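Local coordinates for protein KLLA0E08119p (Kluyveromyces lactis, PDB 3VA7) that probably carries out the biotin- and ATP-dependent carboxylation of urea, the first step of the allophanate route, this chain being the urea carboxylase part of a longer bifunctional enzyme, at residues F928-A933 with D1074-Y1079; V1047-T1052 with V1088-N1093. All coordinates share one frame; numbering follows the deposited sequence.

Contact 1. Residues F928-A933 with D1074-Y1079; sequences FKLPMA and DQVEFY
Strand 928-933 and strand 1075-1079 run parallel, their axes 4.7 Å apart at the closest and their directions 37° apart, with Phe-928 paired to Val-1076 and Leu-930 to Phe-1078. They are neighbours in a twisted mixed sheet of the carboxyltransferase domain, and the bonding is that of a parallel pair: Phe-928, Leu-930 and Met-932 donate to Gln-1075, Glu-1077 and Tyr-1079, and the oxygens of Phe-928 and Leu-930 receive the amides of Glu-1077 and Tyr-1079. The last of these is the one that turns at its acceptor, with a C=O...N angle of 138° at Leu-930 O and its donor above the carbonyl plane.

On one face the Phe-1078 ring is sandwiched. Met-932 SD lies 4.5 Å from the ring centroid, a Met-aromatic contact, while Val-1076 CG1 sits over the opposite face near the rim. Leu-930 CD1 reaches the same Val-1076 CG1 at 4.1 Å. At the starting end of the pair, Phe-928 CE1 comes 3.7 Å from Asp-1074 OD2, a carboxylate already held by the backbone amides of Lys-926 and Thr-1071.

The other face carries Lys-929 and Glu-1077 side by side, yet NZ and OE1 remain 4.8 Å apart, too far for a salt bridge. Tyr-1079, with CG between its backbone N and carbonyl carbon (chi1 69°), lays its ring flat along Pro-931. With a serine in place of Tyr-1079, Pro-931 would probably be left with a gap where the aromatic face had lain. Pro-931 CA stands 3.6 Å above the middle of that ring, and Lys-929 O lies in its plane, 3.5 Å from CE2.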
ATOM      1  N   PHE A 928       3.306  13.414 -21.155  1.00 26.06           N
ATOM      2  CA  PHE A 928       3.922  13.509 -19.847  1.00 26.73           C
ATOM      3  C   PHE A 928       5.385  13.936 -20.006  1.00 28.05           C
ATOM      4  O   PHE A 928       6.148  13.296 -20.761  1.00 28.54           O
ATOM      5  CB  PHE A 928       3.866  12.129 -19.148  1.00 27.17           C
ATOM      6  CG  PHE A 928       2.495  11.770 -18.577  1.00 24.85           C
ATOM      7  CD1 PHE A 928       1.466  11.359 -19.410  1.00 22.27           C
ATOM      8  CD2 PHE A 928       2.240  11.882 -17.209  1.00 23.34           C
ATOM      9  CE1 PHE A 928       0.160  11.040 -18.894  1.00 23.40           C
ATOM     10  CE2 PHE A 928       0.945  11.573 -16.686  1.00 25.83           C
ATOM     11  CZ  PHE A 928      -0.090  11.131 -17.545  1.00 21.51           C
ATOM     12  N   LYS A 929       5.783  14.985 -19.283  1.00 27.77           N
ATOM     13  CA  LYS A 929       7.193  15.337 -19.171  1.00 27.71           C
ATOM     14  C   LYS A 929       7.724  15.026 -17.775  1.00 27.82           C
ATOM     15  O   LYS A 929       7.316  15.659 -16.758  1.00 28.22           O
ATOM     16  CB  LYS A 929       7.389  16.814 -19.524  1.00 28.85           C
ATOM     17  CG  LYS A 929       7.532  16.989 -21.035  1.00 29.50           C
ATOM     18  CD  LYS A 929       7.150  18.354 -21.487  1.00 31.54           C
ATOM     19  CE  LYS A 929       7.209  18.379 -23.023  1.00 33.17           C
ATOM     20  NZ  LYS A 929       6.755  19.724 -23.482  1.00 33.19           N
ATOM     21  N   LEU A 930       8.627  14.053 -17.715  1.00 26.72           N
ATOM     22  CA  LEU A 930       8.982  13.461 -16.442  1.00 27.18           C
ATOM     23  C   LEU A 930      10.479  13.595 -16.129  1.00 27.53           C
ATOM     24  O   LEU A 930      11.325  13.276 -16.992  1.00 29.13           O
ATOM     25  CB  LEU A 930       8.586  11.969 -16.478  1.00 28.10           C
ATOM     26  CG  LEU A 930       7.091  11.580 -16.599  1.00 28.00           C
ATOM     27  CD1 LEU A 930       6.938  10.111 -16.447  1.00 25.13           C
ATOM     28  CD2 LEU A 930       6.264  12.287 -15.517  1.00 25.61           C
ATOM     29  N   PRO A 931      10.825  14.026 -14.897  1.00 26.64           N
ATOM     30  CA  PRO A 931      12.226  14.207 -14.540  1.00 26.52           C
ATOM     31  C   PRO A 931      12.931  12.876 -14.455  1.00 26.48           C
ATOM     32  O   PRO A 931      12.394  11.945 -13.883  1.00 26.71           O
ATOM     33  CB  PRO A 931      12.159  14.804 -13.131  1.00 25.33           C
ATOM     34  CG  PRO A 931      10.845  14.375 -12.616  1.00 25.45           C
ATOM     35  CD  PRO A 931       9.933  14.257 -13.747  1.00 26.59           C
ATOM     36  N   MET A 932      14.148  12.782 -14.970  1.00 26.87           N
ATOM     37  CA  MET A 932      14.910  11.531 -14.802  1.00 26.74           C
ATOM     38  C   MET A 932      16.393  11.797 -14.472  1.00 26.08           C
ATOM     39  O   MET A 932      17.114  12.575 -15.158  1.00 26.68           O
ATOM     40  CB  MET A 932      14.739  10.654 -16.048  1.00 26.67           C
ATOM     41  CG  MET A 932      15.441   9.325 -15.985  1.00 32.27           C
ATOM     42  SD  MET A 932      16.263   8.956 -17.579  1.00 42.94           S
ATOM     43  CE  MET A 932      17.834   9.607 -17.186  1.00 41.09           C
ATOM     44  N   ALA A 933      16.838  11.162 -13.406  1.00 25.32           N
ATOM     45  CA  ALA A 933      18.267  11.038 -13.119  1.00 25.13           C
ATOM     46  C   ALA A 933      18.987   9.935 -13.949  1.00 24.87           C
ATOM     47  O   ALA A 933      18.694   8.743 -13.835  1.00 25.68           O
ATOM     48  CB  ALA A 933      18.480  10.854 -11.652  1.00 24.26           C
ATOM     49  N   ASP A1074      -0.521   7.545 -25.092  1.00 26.33           N
ATOM     50  CA  ASP A1074       0.197   8.613 -24.409  1.00 27.48           C
ATOM     51  C   ASP A1074       1.686   8.671 -24.769  1.00 27.57           C
ATOM     52  O   ASP A1074       2.317   7.689 -25.263  1.00 26.89           O
ATOM     53  CB  ASP A1074       0.125   8.452 -22.891  1.00 28.17           C
ATOM     54  CG  ASP A1074      -1.253   8.822 -22.307  1.00 30.75           C
ATOM     55  OD1 ASP A1074      -2.109   9.336 -23.076  1.00 31.36           O
ATOM     56  OD2 ASP A1074      -1.464   8.598 -21.078  1.00 30.85           O
ATOM     57  N   GLN A1075       2.255   9.820 -24.445  1.00 27.58           N
ATOM     58  CA  GLN A1075       3.665  10.078 -24.695  1.00 28.02           C
ATOM     59  C   GLN A1075       4.405  10.488 -23.443  1.00 27.75           C
ATOM     60  O   GLN A1075       3.955  11.358 -22.651  1.00 27.28           O
ATOM     61  CB  GLN A1075       3.828  11.172 -25.747  1.00 28.50           C
ATOM     62  CG  GLN A1075       3.693  10.677 -27.167  1.00 32.33           C
ATOM     63  CD  GLN A1075       3.353  11.769 -28.148  1.00 36.15           C
ATOM     64  OE1 GLN A1075       4.136  12.714 -28.361  1.00 40.62           O
ATOM     65  NE2 GLN A1075       2.177  11.650 -28.760  1.00 36.03           N
ATOM     66  N   VAL A1076       5.562   9.872 -23.272  1.00 27.73           N
ATOM     67  CA  VAL A1076       6.432  10.204 -22.154  1.00 26.93           C
ATOM     68  C   VAL A1076       7.647  10.798 -22.735  1.00 27.24           C
ATOM     69  O   VAL A1076       8.258  10.205 -23.637  1.00 28.71           O
ATOM     70  CB  VAL A1076       6.803   8.949 -21.327  1.00 26.44           C
ATOM     71  CG1 VAL A1076       7.943   9.251 -20.297  1.00 22.92           C
ATOM     72  CG2 VAL A1076       5.550   8.435 -20.597  1.00 24.34           C
ATOM     73  N   GLU A1077       8.007  11.968 -22.226  1.00 27.54           N
ATOM     74  CA  GLU A1077       9.328  12.622 -22.552  1.00 28.24           C
ATOM     75  C   GLU A1077      10.179  12.773 -21.296  1.00 27.21           C
ATOM     76  O   GLU A1077       9.666  13.095 -20.231  1.00 27.82           O
ATOM     77  CB  GLU A1077       9.166  13.986 -23.229  1.00 27.48           C
ATOM     78  CG  GLU A1077       8.666  13.913 -24.679  1.00 32.05           C
ATOM     79  CD  GLU A1077       8.655  15.302 -25.390  1.00 40.29           C
ATOM     80  OE1 GLU A1077       7.615  15.696 -25.972  1.00 40.26           O
ATOM     81  OE2 GLU A1077       9.710  16.001 -25.371  1.00 44.37           O
ATOM     82  N   PHE A1078      11.468  12.526 -21.396  1.00 26.35           N
ATOM     83  CA  PHE A1078      12.313  12.752 -20.219  1.00 26.68           C
ATOM     84  C   PHE A1078      13.074  14.104 -20.208  1.00 27.27           C
ATOM     85  O   PHE A1078      13.504  14.594 -21.268  1.00 27.28           O
ATOM     86  CB  PHE A1078      13.279  11.603 -20.070  1.00 25.96           C
ATOM     87  CG  PHE A1078      12.631  10.325 -19.654  1.00 23.06           C
ATOM     88  CD1 PHE A1078      12.854   9.164 -20.388  1.00 19.50           C
ATOM     89  CD2 PHE A1078      11.827  10.282 -18.513  1.00 16.15           C
ATOM     90  CE1 PHE A1078      12.243   7.970 -20.014  1.00 19.68           C
ATOM     91  CE2 PHE A1078      11.243   9.123 -18.110  1.00 17.87           C
ATOM     92  CZ  PHE A1078      11.430   7.929 -18.851  1.00 19.04           C
ATOM     93  N   TYR A1079      13.201  14.711 -19.025  1.00 27.11           N
ATOM     94  CA  TYR A1079      14.101  15.859 -18.846  1.00 27.01           C
ATOM     95  C   TYR A1079      15.109  15.608 -17.720  1.00 27.86           C
ATOM     96  O   TYR A1079      14.792  14.950 -16.704  1.00 28.38           O
ATOM     97  CB  TYR A1079      13.337  17.203 -18.683  1.00 27.17           C
ATOM     98  CG  TYR A1079      12.543  17.380 -17.392  1.00 25.13           C
ATOM     99  CD1 TYR A1079      13.159  17.873 -16.232  1.00 21.59           C
ATOM    100  CD2 TYR A1079      11.170  17.039 -17.340  1.00 24.22           C
ATOM    101  CE1 TYR A1079      12.459  18.003 -15.074  1.00 23.15           C
ATOM    102  CE2 TYR A1079      10.436  17.180 -16.176  1.00 22.22           C
ATOM    103  CZ  TYR A1079      11.076  17.667 -15.051  1.00 25.45           C
ATOM    104  OH  TYR A1079      10.356  17.807 -13.902  1.00 24.98           O
TER

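Contact 2. Residues V1047-T1052 with V1088-N1093; sequences VGRTIT and VIIEDN
Ile-1051 packs against Ile-1089 and Ile-1090, and this apolar meeting carries the contact between the segment leaving strand 1045-1049 and a helix. One methyl does the touching: Ile-1051 CG2 approaches Ile-1089 CG2 to 3.8 Å and Ile-1090 CG1 to 4.0 Å, fitting against two successive residues of the helix. The two meetings differ in direction, since the Ile-1051 side chain crosses that of Ile-1089 at about a right angle but slides past that of Ile-1090 in the opposite sense. With CG1 of Ile-1051 lodged between its own backbone N and carbonyl carbon (chi1 62°), CG2 becomes the branch offered to the helix.

Polar groups add a second kind of contact, none of it a direct hydrogen bond across the segments. Arg-1049 brings NH1 obliquely against Ile-1090 CD1, the two side chains crossing at about a right angle. A bend at chi3 (39°) turns the guanidinium out of the otherwise extended chain, and its charge is met elsewhere: NE forms a salt bridge with Asp-936 and NH2 another with Glu-1087, one residue before this helical segment. The methyl thus meets a group already fixed by two acids.

A third kind is mediated by water. Asn-1093 ND2 lies 4.2 Å from Ile-1051 CB and donates to a water at 2.8 Å, which in turn donates to Thr-1052 O at 3.0 Å, so one molecule spans the amide and the loop carbonyl.

Beyond the segments, Ile-1051 also touches Leu-930 and Ile-1089 touches Pro-931, both on strand 922-934. The whole is a helix-on-sheet packing, in which helix 1083-1094, on the connection between strands 1075-1081 and 1101-1108, rests through its isoleucines against the carboxyltransferase sheet.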
ATOM      1  N   VAL A1047      19.002   2.352 -16.974  1.00 24.39           N
ATOM      2  CA  VAL A1047      19.523   3.529 -17.635  1.00 23.18           C
ATOM      3  C   VAL A1047      19.393   4.743 -16.698  1.00 24.40           C
ATOM      4  O   VAL A1047      20.187   5.676 -16.772  1.00 25.94           O
ATOM      5  CB  VAL A1047      18.716   3.570 -18.921  1.00 23.85           C
ATOM      6  CG1 VAL A1047      17.794   4.772 -19.127  1.00 21.40           C
ATOM      7  CG2 VAL A1047      19.483   3.057 -20.061  1.00 25.10           C
ATOM      8  N   GLY A1048      18.450   4.729 -15.758  1.00 23.43           N
ATOM      9  CA  GLY A1048      18.274   5.896 -14.907  1.00 23.01           C
ATOM     10  C   GLY A1048      16.966   5.831 -14.161  1.00 23.47           C
ATOM     11  O   GLY A1048      16.305   4.773 -14.156  1.00 24.57           O
ATOM     12  N   ARG A1049      16.567   6.920 -13.509  1.00 22.82           N
ATOM     13  CA  ARG A1049      15.366   6.834 -12.704  1.00 22.35           C
ATOM     14  C   ARG A1049      14.510   8.097 -12.742  1.00 23.02           C
ATOM     15  O   ARG A1049      15.043   9.197 -12.689  1.00 22.98           O
ATOM     16  CB  ARG A1049      15.736   6.414 -11.285  1.00 21.72           C
ATOM     17  CG  ARG A1049      14.607   6.122 -10.366  1.00 21.39           C
ATOM     18  CD  ARG A1049      15.114   5.646  -8.968  1.00 25.31           C
ATOM     19  NE  ARG A1049      16.299   6.349  -8.482  1.00 26.56           N
ATOM     20  CZ  ARG A1049      16.359   7.060  -7.354  1.00 28.39           C
ATOM     21  NH1 ARG A1049      15.321   7.129  -6.534  1.00 27.09           N
ATOM     22  NH2 ARG A1049      17.491   7.668  -7.024  1.00 27.59           N
ATOM     23  N   THR A1050      13.190   7.899 -12.880  1.00 23.42           N
ATOM     24  CA  THR A1050      12.144   8.923 -12.728  1.00 23.75           C
ATOM     25  C   THR A1050      11.333   8.658 -11.473  1.00 24.20           C
ATOM     26  O   THR A1050      11.787   7.975 -10.529  1.00 24.66           O
ATOM     27  CB  THR A1050      11.003   8.783 -13.757  1.00 24.44           C
ATOM     28  OG1 THR A1050      11.262   7.744 -14.720  1.00 26.26           O
ATOM     29  CG2 THR A1050      10.591  10.120 -14.361  1.00 22.22           C
ATOM     30  N   ILE A1051      10.110   9.202 -11.496  1.00 23.71           N
ATOM     31  CA  ILE A1051       9.087   8.963 -10.498  1.00 23.43           C
ATOM     32  C   ILE A1051       8.121   7.890 -11.032  1.00 24.22           C
ATOM     33  O   ILE A1051       7.833   7.839 -12.243  1.00 24.70           O
ATOM     34  CB  ILE A1051       8.209  10.235 -10.227  1.00 23.53           C
ATOM     35  CG1 ILE A1051       7.458  10.662 -11.520  1.00 22.05           C
ATOM     36  CG2 ILE A1051       9.010  11.307  -9.564  1.00 21.02           C
ATOM     37  CD1 ILE A1051       6.659  11.900 -11.459  1.00 20.17           C
ATOM     38  N   THR A1052       7.570   7.101 -10.113  1.00 23.72           N
ATOM     39  CA  THR A1052       6.586   6.085 -10.449  1.00 22.87           C
ATOM     40  C   THR A1052       5.400   6.684 -11.143  1.00 22.84           C
ATOM     41  O   THR A1052       4.911   7.738 -10.755  1.00 23.13           O
ATOM     42  CB  THR A1052       6.066   5.330  -9.184  1.00 22.53           C
ATOM     43  OG1 THR A1052       5.173   4.287  -9.609  1.00 21.66           O
ATOM     44  CG2 THR A1052       5.383   6.267  -8.233  1.00 18.00           C
ATOM     45  N   VAL A1088      14.194  14.995  -4.224  1.00 30.29           N
ATOM     46  CA  VAL A1088      13.349  16.031  -3.677  1.00 29.53           C
ATOM     47  C   VAL A1088      11.948  15.806  -4.309  1.00 30.39           C
ATOM     48  O   VAL A1088      10.941  15.624  -3.618  1.00 30.42           O
ATOM     49  CB  VAL A1088      13.969  17.478  -3.862  1.00 30.07           C
ATOM     50  CG1 VAL A1088      12.887  18.617  -3.809  1.00 25.54           C
ATOM     51  CG2 VAL A1088      15.066  17.763  -2.766  1.00 27.22           C
ATOM     52  N   ILE A1089      11.939  15.763  -5.632  1.00 30.06           N
ATOM     53  CA  ILE A1089      10.776  15.521  -6.412  1.00 30.55           C
ATOM     54  C   ILE A1089      10.037  14.244  -5.970  1.00 30.84           C
ATOM     55  O   ILE A1089       8.832  14.268  -5.854  1.00 29.68           O
ATOM     56  CB  ILE A1089      11.103  15.478  -7.943  1.00 31.16           C
ATOM     57  CG1 ILE A1089      11.444  16.890  -8.467  1.00 29.49           C
ATOM     58  CG2 ILE A1089       9.895  14.898  -8.751  1.00 29.04           C
ATOM     59  CD1 ILE A1089      12.381  16.880  -9.713  1.00 27.66           C
ATOM     60  N   ILE A1090      10.771  13.166  -5.699  1.00 30.73           N
ATOM     61  CA  ILE A1090      10.147  11.888  -5.319  1.00 29.88           C
ATOM     62  C   ILE A1090       9.330  12.050  -4.022  1.00 31.53           C
ATOM     63  O   ILE A1090       8.145  11.691  -3.994  1.00 31.85           O
ATOM     64  CB  ILE A1090      11.185  10.729  -5.229  1.00 28.76           C
ATOM     65  CG1 ILE A1090      11.587  10.277  -6.618  1.00 26.36           C
ATOM     66  CG2 ILE A1090      10.711   9.569  -4.360  1.00 21.91           C
ATOM     67  CD1 ILE A1090      12.808   9.260  -6.595  1.00 25.43           C
ATOM     68  N   GLU A1091       9.951  12.602  -2.979  1.00 32.95           N
ATOM     69  CA  GLU A1091       9.255  12.890  -1.721  1.00 34.38           C
ATOM     70  C   GLU A1091       8.084  13.838  -1.937  1.00 33.24           C
ATOM     71  O   GLU A1091       6.974  13.569  -1.481  1.00 34.25           O
ATOM     72  CB  GLU A1091      10.197  13.441  -0.657  1.00 35.08           C
ATOM     73  CG  GLU A1091       9.793  13.025   0.773  1.00 40.46           C
ATOM     74  CD  GLU A1091      10.505  13.848   1.899  1.00 49.96           C
ATOM     75  OE1 GLU A1091      11.463  14.633   1.582  1.00 49.91           O
ATOM     76  OE2 GLU A1091      10.084  13.704   3.104  1.00 51.62           O
ATOM     77  N   ASP A1092       8.305  14.899  -2.680  1.00 32.32           N
ATOM     78  CA  ASP A1092       7.228  15.828  -2.943  1.00 32.25           C
ATOM     79  C   ASP A1092       6.020  15.140  -3.640  1.00 32.35           C
ATOM     80  O   ASP A1092       4.871  15.410  -3.310  1.00 33.15           O
ATOM     81  CB  ASP A1092       7.721  17.010  -3.782  1.00 31.81           C
ATOM     82  CG  ASP A1092       8.505  18.069  -2.967  1.00 31.90           C
ATOM     83  OD1 ASP A1092       8.540  18.031  -1.713  1.00 29.81           O
ATOM     84  OD2 ASP A1092       9.082  18.988  -3.620  1.00 30.28           O
ATOM     85  N   ASN A1093       6.290  14.268  -4.605  1.00 31.59           N
ATOM     86  CA  ASN A1093       5.269  13.644  -5.392  1.00 31.20           C
ATOM     87  C   ASN A1093       4.505  12.570  -4.590  1.00 32.58           C
ATOM     88  O   ASN A1093       3.306  12.366  -4.828  1.00 32.32           O
ATOM     89  CB  ASN A1093       5.866  13.070  -6.665  1.00 30.08           C
ATOM     90  CG  ASN A1093       4.845  12.291  -7.507  1.00 30.06           C
ATOM     91  OD1 ASN A1093       3.905  12.904  -8.074  1.00 29.53           O
ATOM     92  ND2 ASN A1093       5.014  10.947  -7.596  1.00 16.69           N
TER
HETATM   93  O   HOH W   1       3.123   9.269  -8.871  1.00 27.68           O

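How the contacts relate
The two contacts, with centres 11 Å apart, meet at one mixed sheet of the carboxyltransferase domain. Strand 922-934 is their common element: it pairs in parallel with strand 1075-1081 in contact 1 and antiparallel with strand 1045-1049, from which contact 2 departs, and Ala-933 N probably bonds to Arg-1049 O at 2.8 Å. Along the chain the segments interleave as 928-933, 1047-1052, 1074-1079 and 1088-1093, and strand 1075-1081 leads directly into helix 1083-1094. Contact 1 therefore joins strands within the sheet, and contact 2 seats the following helix on it. The side chains of Phe-1078 and Thr-1050 are each about 13 Å from the bound urea, so both contacts belong to the framework around the site without lining it.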